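Local atomic coordinates of putative alpha/beta hydrolase (Desulfitobacterium hafniense, PDB entry 4RPC), a protein that is of unknown function but probably acts as a serine hydrolase of the alpha/beta hydrolase superfamily, its substrate not established. Residues G125-D139 with R179-D193. Sequence-based numbering, arbitrary orientation.
Sequences GMGEMTEQYANIMAD and REALLHALLAAYRYD
The 130-139 part of helix 130-145 packs against helix 179-191 in a largely apolar contact between two helices inserted after strand 112-119, the axes of these segments 8.7 Å apart at closest and running in broadly opposed directions at 135°. A134 and A138 act as knobs: the A134 methyl sits among L183, L186, L187 and Y190, and A138 among R179, L182, L183 and L186. In return Y190 enters a hole formed by T130, Y133, A134 and M137. Its ring takes the CB of Y133 over one face and the edge of the Y133 ring, centroids 5.8 Å apart, while the selenium of selenomethionine M126 approaches obliquely, a Met-aromatic contact. Both helices precede strand 204-210 of the alpha/beta hydrolase sheet, where a cap is commonly inserted in this family, so the pair probably forms part of one; the L186 side chain lies near, but does not touch, residues of a presumed Ser-His-Glu triad. At one end, M126 N bonds to Y190 O in a nearly straight hydrogen bond of 2.9 Å. At the other, R179, extended from CG to NE, brings its guanidinium edge to D139 OD1 through NE (2.9 Å) and NH2, and NH2 also meets a lone pair of N135 OD1 at 2.8 Å, amide and guanidinium nearly coplanar. A leucine in place of R179 would probably leave the D139 carboxylate without its salt-bridge mate and N135 OD1 without its guanidinium donor. N135 ND2 in turn donates to O and OE2 of E131, OE2 lying in the plane of the amide.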
loop_
_atom_site.group_PDB
_atom_site.type_symbol
_atom_site.label_atom_id
_atom_site.label_comp_id
_atom_site.label_asym_id
_atom_site.label_seq_id
_atom_site.Cartn_x
_atom_site.Cartn_y
_atom_site.Cartn_z
ATOM N N GLY A 125 -2.559 -15.105 -1.503
ATOM C CA GLY A 125 -3.252 -15.571 -2.670
ATOM C C GLY A 125 -4.363 -16.541 -2.334
ATOM O O GLY A 125 -4.133 -17.696 -2.207
HETATM N N MSE A 126 -5.572 -16.054 -2.199
HETATM C CA MSE A 126 -6.652 -16.833 -1.681
HETATM C C MSE A 126 -7.403 -17.709 -2.641
HETATM O O MSE A 126 -8.334 -18.340 -2.213
HETATM C CB MSE A 126 -7.717 -15.944 -1.128
HETATM C CG MSE A 126 -7.254 -14.647 -0.579
HETATM SE SE MSE A 126 -8.137 -14.487 1.107
HETATM C CE MSE A 126 -6.519 -15.291 1.838
ATOM N N GLY A 127 -7.060 -17.717 -3.903
ATOM C CA GLY A 127 -7.726 -18.587 -4.833
ATOM C C GLY A 127 -9.206 -18.399 -4.769
ATOM O O GLY A 127 -9.679 -17.311 -4.790
ATOM N N GLU A 128 -9.950 -19.475 -4.668
ATOM C CA GLU A 128 -11.408 -19.313 -4.743
ATOM C C GLU A 128 -12.081 -18.726 -3.488
ATOM O O GLU A 128 -13.229 -18.356 -3.596
ATOM C CB GLU A 128 -12.108 -20.602 -5.188
ATOM C CG GLU A 128 -11.887 -20.953 -6.664
ATOM C CD GLU A 128 -12.596 -20.001 -7.636
ATOM O OE1 GLU A 128 -13.837 -19.808 -7.552
ATOM O OE2 GLU A 128 -11.903 -19.454 -8.513
HETATM N N MSE A 129 -11.385 -18.578 -2.340
HETATM C CA MSE A 129 -11.923 -17.800 -1.204
HETATM C C MSE A 129 -11.863 -16.275 -1.434
HETATM O O MSE A 129 -12.426 -15.469 -0.649
HETATM C CB MSE A 129 -11.141 -17.999 0.104
HETATM C CG MSE A 129 -10.885 -19.364 0.722
HETATM SE SE MSE A 129 -12.534 -20.281 1.341
HETATM C CE MSE A 129 -13.328 -18.631 2.011
ATOM N N THR A 130 -11.144 -15.839 -2.464
ATOM C CA THR A 130 -10.949 -14.405 -2.762
ATOM C C THR A 130 -12.276 -13.651 -2.758
ATOM O O THR A 130 -12.372 -12.596 -2.152
ATOM C CB THR A 130 -10.297 -14.197 -4.115
ATOM O OG1 THR A 130 -9.011 -14.768 -4.130
ATOM C CG2 THR A 130 -10.129 -12.744 -4.430
ATOM N N GLU A 131 -13.292 -14.194 -3.410
ATOM C CA GLU A 131 -14.630 -13.532 -3.540
ATOM C C GLU A 131 -15.283 -13.281 -2.187
ATOM O O GLU A 131 -15.800 -12.195 -1.893
ATOM C CB GLU A 131 -15.592 -14.356 -4.460
ATOM C CG GLU A 131 -16.998 -13.722 -4.730
ATOM C CD GLU A 131 -16.952 -12.408 -5.563
ATOM O OE1 GLU A 131 -16.100 -12.312 -6.503
ATOM O OE2 GLU A 131 -17.774 -11.463 -5.317
ATOM N N GLN A 132 -15.261 -14.276 -1.343
ATOM C CA GLN A 132 -15.978 -14.149 -0.110
ATOM C C GLN A 132 -15.307 -13.194 0.895
ATOM O O GLN A 132 -16.001 -12.392 1.542
ATOM C CB GLN A 132 -16.206 -15.509 0.465
ATOM C CG GLN A 132 -17.313 -16.288 -0.240
ATOM C CD GLN A 132 -17.429 -17.649 0.401
ATOM O OE1 GLN A 132 -18.187 -17.816 1.355
ATOM N NE2 GLN A 132 -16.579 -18.595 -0.027
ATOM N N TYR A 133 -13.983 -13.213 0.936
ATOM C CA TYR A 133 -13.235 -12.243 1.717
ATOM C C TYR A 133 -13.348 -10.879 1.152
ATOM O O TYR A 133 -13.504 -9.978 1.914
ATOM C CB TYR A 133 -11.761 -12.567 1.745
ATOM C CG TYR A 133 -11.408 -13.530 2.790
ATOM C CD1 TYR A 133 -12.015 -14.785 2.842
ATOM C CD2 TYR A 133 -10.453 -13.205 3.754
ATOM C CE1 TYR A 133 -11.687 -15.673 3.823
ATOM C CE2 TYR A 133 -10.117 -14.087 4.732
ATOM C CZ TYR A 133 -10.717 -15.328 4.758
ATOM O OH TYR A 133 -10.376 -16.238 5.759
ATOM N N ALA A 134 -13.222 -10.703 -0.162
ATOM C CA ALA A 134 -13.388 -9.340 -0.724
ATOM C C ALA A 134 -14.731 -8.673 -0.380
ATOM O O ALA A 134 -14.772 -7.471 -0.078
ATOM C CB ALA A 134 -13.153 -9.303 -2.204
ATOM N N ASN A 135 -15.815 -9.457 -0.456
ATOM C CA ASN A 135 -17.116 -8.976 -0.137
ATOM C C ASN A 135 -17.295 -8.576 1.311
ATOM O O ASN A 135 -17.907 -7.529 1.585
ATOM C CB ASN A 135 -18.169 -9.981 -0.555
ATOM C CG ASN A 135 -18.492 -9.884 -2.049
ATOM O OD1 ASN A 135 -19.078 -8.917 -2.492
ATOM N ND2 ASN A 135 -18.043 -10.835 -2.815
ATOM N N ILE A 136 -16.703 -9.336 2.240
ATOM C CA ILE A 136 -16.745 -8.942 3.639
ATOM C C ILE A 136 -15.967 -7.656 3.882
ATOM O O ILE A 136 -16.473 -6.724 4.513
ATOM C CB ILE A 136 -16.274 -10.065 4.543
ATOM C CG1 ILE A 136 -17.385 -11.109 4.622
ATOM C CG2 ILE A 136 -15.912 -9.560 5.939
ATOM C CD1 ILE A 136 -16.895 -12.437 5.098
HETATM N N MSE A 137 -14.758 -7.601 3.383
HETATM C CA MSE A 137 -13.942 -6.473 3.643
HETATM C C MSE A 137 -14.521 -5.240 2.959
HETATM O O MSE A 137 -14.453 -4.158 3.518
HETATM C CB MSE A 137 -12.545 -6.773 3.142
HETATM C CG MSE A 137 -11.913 -7.842 4.022
HETATM SE SE MSE A 137 -11.771 -7.292 5.927
HETATM C CE MSE A 137 -11.157 -5.458 5.531
ATOM N N ALA A 138 -15.086 -5.390 1.753
ATOM C CA ALA A 138 -15.740 -4.272 1.097
ATOM C C ALA A 138 -16.822 -3.671 1.973
ATOM O O ALA A 138 -16.847 -2.437 2.175
ATOM C CB ALA A 138 -16.323 -4.661 -0.275
ATOM N N ASP A 139 -17.721 -4.512 2.471
ATOM C CA ASP A 139 -18.788 -4.040 3.320
ATOM C C ASP A 139 -18.251 -3.410 4.610
ATOM O O ASP A 139 -18.783 -2.379 5.037
ATOM C CB ASP A 139 -19.755 -5.148 3.708
ATOM C CG ASP A 139 -20.436 -5.757 2.517
ATOM O OD1 ASP A 139 -20.446 -5.106 1.436
ATOM O OD2 ASP A 139 -20.949 -6.902 2.639
ATOM N N ARG A 179 -18.777 0.961 -4.170
ATOM C CA ARG A 179 -18.564 -0.400 -3.766
ATOM C C ARG A 179 -17.914 -1.234 -4.885
ATOM O O ARG A 179 -16.931 -1.991 -4.619
ATOM C CB ARG A 179 -19.831 -1.055 -3.207
ATOM C CG ARG A 179 -19.561 -2.504 -2.787
ATOM C CD ARG A 179 -20.720 -3.120 -2.044
ATOM N NE ARG A 179 -20.367 -4.375 -1.369
ATOM C CZ ARG A 179 -20.207 -5.549 -1.967
ATOM N NH1 ARG A 179 -20.274 -5.672 -3.285
ATOM N NH2 ARG A 179 -19.882 -6.601 -1.237
ATOM N N GLU A 180 -18.345 -1.029 -6.131
ATOM C CA GLU A 180 -17.738 -1.838 -7.200
ATOM C C GLU A 180 -16.261 -1.583 -7.272
ATOM O O GLU A 180 -15.513 -2.489 -7.463
ATOM C CB GLU A 180 -18.309 -1.561 -8.591
ATOM C CG GLU A 180 -19.441 -2.458 -9.105
ATOM C CD GLU A 180 -19.318 -3.965 -8.906
ATOM O OE1 GLU A 180 -18.690 -4.642 -9.759
ATOM O OE2 GLU A 180 -19.920 -4.469 -7.918
ATOM N N ALA A 181 -15.830 -0.331 -7.135
ATOM C CA ALA A 181 -14.415 -0.011 -7.302
ATOM C C ALA A 181 -13.591 -0.626 -6.185
ATOM O O ALA A 181 -12.521 -1.204 -6.387
ATOM C CB ALA A 181 -14.222 1.498 -7.353
ATOM N N LEU A 182 -14.136 -0.522 -5.008
ATOM C CA LEU A 182 -13.509 -1.076 -3.808
ATOM C C LEU A 182 -13.417 -2.557 -3.896
ATOM O O LEU A 182 -12.362 -3.137 -3.629
ATOM C CB LEU A 182 -14.342 -0.709 -2.590
ATOM C CG LEU A 182 -14.021 -1.290 -1.233
ATOM C CD1 LEU A 182 -12.612 -0.878 -0.929
ATOM C CD2 LEU A 182 -14.939 -0.734 -0.153
ATOM N N LEU A 183 -14.539 -3.177 -4.274
ATOM C CA LEU A 183 -14.575 -4.598 -4.417
ATOM C C LEU A 183 -13.532 -5.126 -5.417
ATOM O O LEU A 183 -12.836 -6.086 -5.133
ATOM C CB LEU A 183 -16.004 -5.057 -4.790
ATOM C CG LEU A 183 -16.233 -6.530 -4.946
ATOM C CD1 LEU A 183 -16.197 -7.202 -3.617
ATOM C CD2 LEU A 183 -17.591 -6.795 -5.558
ATOM N N HIS A 184 -13.436 -4.546 -6.605
ATOM C CA HIS A 184 -12.450 -5.016 -7.573
ATOM C C HIS A 184 -11.004 -4.907 -7.110
ATOM O O HIS A 184 -10.156 -5.759 -7.434
ATOM C CB HIS A 184 -12.620 -4.243 -8.865
ATOM C CG HIS A 184 -13.696 -4.814 -9.684
ATOM N ND1 HIS A 184 -14.919 -4.207 -9.839
ATOM C CD2 HIS A 184 -13.789 -6.025 -10.269
ATOM C CE1 HIS A 184 -15.692 -4.989 -10.570
ATOM N NE2 HIS A 184 -15.030 -6.102 -10.827
ATOM N N ALA A 185 -10.759 -3.883 -6.305
ATOM C CA ALA A 185 -9.438 -3.633 -5.764
ATOM C C ALA A 185 -9.123 -4.721 -4.757
ATOM O O ALA A 185 -7.979 -5.255 -4.706
ATOM C CB ALA A 185 -9.372 -2.293 -5.107
ATOM N N LEU A 186 -10.124 -5.050 -3.964
ATOM C CA LEU A 186 -9.980 -6.127 -2.972
ATOM C C LEU A 186 -9.866 -7.529 -3.580
ATOM O O LEU A 186 -9.132 -8.391 -3.030
ATOM C CB LEU A 186 -11.118 -6.103 -1.985
ATOM C CG LEU A 186 -11.044 -4.896 -1.051
ATOM C CD1 LEU A 186 -12.388 -4.744 -0.371
ATOM C CD2 LEU A 186 -9.908 -4.945 -0.023
ATOM N N LEU A 187 -10.566 -7.754 -4.678
ATOM C CA LEU A 187 -10.419 -9.024 -5.354
ATOM C C LEU A 187 -8.964 -9.161 -5.829
ATOM O O LEU A 187 -8.340 -10.219 -5.640
ATOM C CB LEU A 187 -11.411 -9.196 -6.505
ATOM C CG LEU A 187 -12.894 -9.239 -6.152
ATOM C CD1 LEU A 187 -13.747 -8.922 -7.347
ATOM C CD2 LEU A 187 -13.289 -10.613 -5.580
ATOM N N ALA A 188 -8.439 -8.071 -6.396
ATOM C CA ALA A 188 -7.053 -8.016 -6.878
ATOM C C ALA A 188 -6.138 -8.240 -5.725
ATOM O O ALA A 188 -5.259 -9.066 -5.817
ATOM C CB ALA A 188 -6.708 -6.708 -7.597
ATOM N N ALA A 189 -6.329 -7.505 -4.643
ATOM C CA ALA A 189 -5.516 -7.706 -3.440
ATOM C C ALA A 189 -5.472 -9.164 -2.971
ATOM O O ALA A 189 -4.400 -9.729 -2.841
ATOM C CB ALA A 189 -5.998 -6.829 -2.337
ATOM N N TYR A 190 -6.638 -9.785 -2.781
ATOM C CA TYR A 190 -6.732 -11.127 -2.273
ATOM C C TYR A 190 -6.310 -12.218 -3.256
ATOM O O TYR A 190 -5.920 -13.246 -2.831
ATOM C CB TYR A 190 -8.166 -11.408 -1.766
ATOM C CG TYR A 190 -8.422 -10.753 -0.449
ATOM C CD1 TYR A 190 -7.534 -10.915 0.608
ATOM C CD2 TYR A 190 -9.534 -9.989 -0.248
ATOM C CE1 TYR A 190 -7.757 -10.304 1.836
ATOM C CE2 TYR A 190 -9.766 -9.352 0.955
ATOM C CZ TYR A 190 -8.885 -9.510 1.993
ATOM O OH TYR A 190 -9.131 -8.939 3.198
ATOM N N ARG A 191 -6.399 -11.986 -4.556
ATOM C CA ARG A 191 -5.951 -12.928 -5.574
ATOM C C ARG A 191 -4.435 -13.008 -5.707
ATOM O O ARG A 191 -3.908 -14.066 -6.005
ATOM C CB ARG A 191 -6.507 -12.518 -6.942
ATOM C CG ARG A 191 -6.410 -13.574 -8.004
ATOM C CD ARG A 191 -7.626 -14.458 -8.075
ATOM N NE ARG A 191 -8.857 -13.678 -8.226
ATOM C CZ ARG A 191 -10.089 -14.179 -8.066
ATOM N NH1 ARG A 191 -10.253 -15.477 -7.760
ATOM N NH2 ARG A 191 -11.168 -13.352 -8.194
ATOM N N TYR A 192 -3.728 -11.886 -5.513
ATOM C CA TYR A 192 -2.266 -11.848 -5.761
ATOM C C TYR A 192 -1.546 -12.969 -5.028
ATOM O O TYR A 192 -1.649 -13.132 -3.820
ATOM C CB TYR A 192 -1.700 -10.508 -5.353
ATOM C CG TYR A 192 -0.274 -10.225 -5.820
ATOM C CD1 TYR A 192 0.052 -10.231 -7.163
ATOM C CD2 TYR A 192 0.710 -9.914 -4.933
ATOM C CE1 TYR A 192 1.346 -9.949 -7.577
ATOM C CE2 TYR A 192 2.004 -9.657 -5.333
ATOM C CZ TYR A 192 2.334 -9.646 -6.657
ATOM O OH TYR A 192 3.657 -9.373 -7.075
ATOM N N ASP A 193 -0.803 -13.754 -5.754
ATOM C CA ASP A 193 -0.052 -14.830 -5.135
ATOM C C ASP A 193 1.447 -14.662 -5.401
ATOM O O ASP A 193 1.951 -14.993 -6.473
ATOM C CB ASP A 193 -0.622 -16.136 -5.667
ATOM C CG ASP A 193 -0.001 -17.376 -5.047
ATOM O OD1 ASP A 193 0.839 -17.298 -4.143
ATOM O OD2 ASP A 193 -0.346 -18.453 -5.545
HETATM O O HOH W 1 -5.140 -16.650 -5.402
HETATM O O HOH W 2 -20.636 -8.328 -4.627
#